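Local coordinates for uncharacterized protein (Corynebacterium diphtheriae NCTC 13129, PDB 3CP3) that is of unknown function but belongs to the pyridoxamine 5'-phosphate oxidase family, and so may bind a flavin such as FMN, at residues A[17-20]-A[21-25]. Sequence-based numbering, arbitrary orientation.
Sequences SSDS and LSRLS
Ser17 O takes Leu21 N at 2.9 Å in the first turn of the helix, and the Leu21 side chain lies back along the same carbonyl, its CG 3.4 Å from Ser17 O. One residue on, Ser18 O accepts Ser22 N, and Ser22 OG stands 2.9 Å from the same Ser18 O, folded back beside its own backbone N (chi1 -60°).

Asp19 carries the side-chain part of the contact. Its carbonyl takes Arg23 N, while its carboxylate, swung anti to the backbone N (chi1 -171°), meets the extended Arg23 chain one turn later. The guanidinium comes side-on with two nitrogens: Arg23 NE reaches Asp19 OD1 at 2.9 Å in an almost straight bond that lies in the guanidinium plane but above that of the carboxylate, and Arg23 NH2 meets the syn lone pair of Asp19 OD2 at 3.0 Å, more bent. With the two planes 54° apart, the fork is twisted rather than flat. Trp90 adds a cation-pi partner for Arg23.

Ser20 O receives Leu24 N at 2.9 Å, and Ser20 OG turns back to Asp16 O. On this buried side Ser20 packs on Val92 and Val134, Leu21 on Val134, and Leu24 on strands 39-50 and 89-100. The arrangement is a short amphipathic alpha-helix, with an i to i+4 Asp-Arg salt bridge, packed against an antiparallel sheet, consistent with the split-barrel fold of the FMN-binding clan.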
loop_
_atom_site.group_PDB
_atom_site.type_symbol
_atom_site.label_atom_id
_atom_site.label_comp_id
_atom_site.label_asym_id
_atom_site.label_seq_id
_atom_site.Cartn_x
_atom_site.Cartn_y
_atom_site.Cartn_z
ATOM N N SER A 17 10.712 -16.937 1.617
ATOM C CA SER A 17 10.543 -16.128 2.832
ATOM C C SER A 17 11.826 -15.377 3.257
ATOM O O SER A 17 11.770 -14.202 3.597
ATOM C CB SER A 17 10.095 -17.041 3.997
ATOM O OG SER A 17 10.136 -16.276 5.198
ATOM N N SER A 18 12.974 -16.038 3.235
ATOM C CA SER A 18 14.237 -15.367 3.598
ATOM C C SER A 18 14.556 -14.208 2.689
ATOM O O SER A 18 14.998 -13.169 3.147
ATOM C CB SER A 18 15.430 -16.325 3.471
ATOM O OG SER A 18 15.519 -17.142 4.610
ATOM N N ASP A 19 14.410 -14.420 1.380
ATOM C CA ASP A 19 14.612 -13.355 0.376
ATOM C C ASP A 19 13.640 -12.208 0.676
ATOM O O ASP A 19 14.009 -11.017 0.733
ATOM C CB ASP A 19 14.389 -13.981 -1.020
ATOM C CG ASP A 19 14.772 -13.052 -2.190
ATOM O OD1 ASP A 19 15.439 -11.986 -2.002
ATOM O OD2 ASP A 19 14.319 -13.349 -3.318
ATOM N N SER A 20 12.373 -12.556 0.824
ATOM C CA SER A 20 11.332 -11.585 1.134
ATOM C C SER A 20 11.654 -10.712 2.342
ATOM O O SER A 20 11.572 -9.451 2.296
ATOM C CB SER A 20 10.011 -12.339 1.380
ATOM O OG SER A 20 9.532 -12.792 0.118
ATOM N N LEU A 21 12.004 -11.360 3.418
ATOM C CA LEU A 21 12.378 -10.600 4.653
ATOM C C LEU A 21 13.668 -9.789 4.529
ATOM O O LEU A 21 13.742 -8.671 5.071
ATOM C CB LEU A 21 12.444 -11.529 5.851
ATOM C CG LEU A 21 11.073 -12.107 6.225
ATOM C CD1 LEU A 21 11.296 -13.181 7.287
ATOM C CD2 LEU A 21 10.116 -11.010 6.669
ATOM N N SER A 22 14.686 -10.318 3.832
ATOM C CA SER A 22 15.863 -9.475 3.573
ATOM C C SER A 22 15.458 -8.212 2.790
ATOM O O SER A 22 15.877 -7.056 3.089
ATOM C CB SER A 22 16.888 -10.254 2.771
ATOM O OG SER A 22 17.295 -11.415 3.479
ATOM N N ARG A 23 14.644 -8.388 1.764
ATOM C CA ARG A 23 14.318 -7.232 0.921
ATOM C C ARG A 23 13.457 -6.240 1.711
ATOM O O ARG A 23 13.631 -5.004 1.637
ATOM C CB ARG A 23 13.551 -7.663 -0.315
ATOM C CG ARG A 23 14.409 -8.433 -1.376
ATOM C CD ARG A 23 13.570 -8.719 -2.557
ATOM N NE ARG A 23 14.061 -9.869 -3.334
ATOM C CZ ARG A 23 13.931 -9.984 -4.646
ATOM N NH1 ARG A 23 13.434 -8.981 -5.360
ATOM N NH2 ARG A 23 14.332 -11.112 -5.253
ATOM N N LEU A 24 12.538 -6.760 2.485
ATOM C CA LEU A 24 11.724 -5.851 3.332
ATOM C C LEU A 24 12.623 -5.041 4.298
ATOM O O LEU A 24 12.436 -3.812 4.460
ATOM C CB LEU A 24 10.679 -6.694 4.089
ATOM C CG LEU A 24 9.730 -5.950 5.052
ATOM C CD1 LEU A 24 8.265 -6.365 4.835
ATOM C CD2 LEU A 24 10.157 -6.286 6.433
ATOM N N SER A 25 13.584 -5.747 4.901
ATOM C CA SER A 25 14.626 -5.221 5.789
ATOM C C SER A 25 15.517 -4.121 5.190
ATOM O O SER A 25 16.122 -3.337 5.937
ATOM C CB SER A 25 15.553 -6.365 6.212
ATOM O OG SER A 25 16.628 -6.489 5.291
#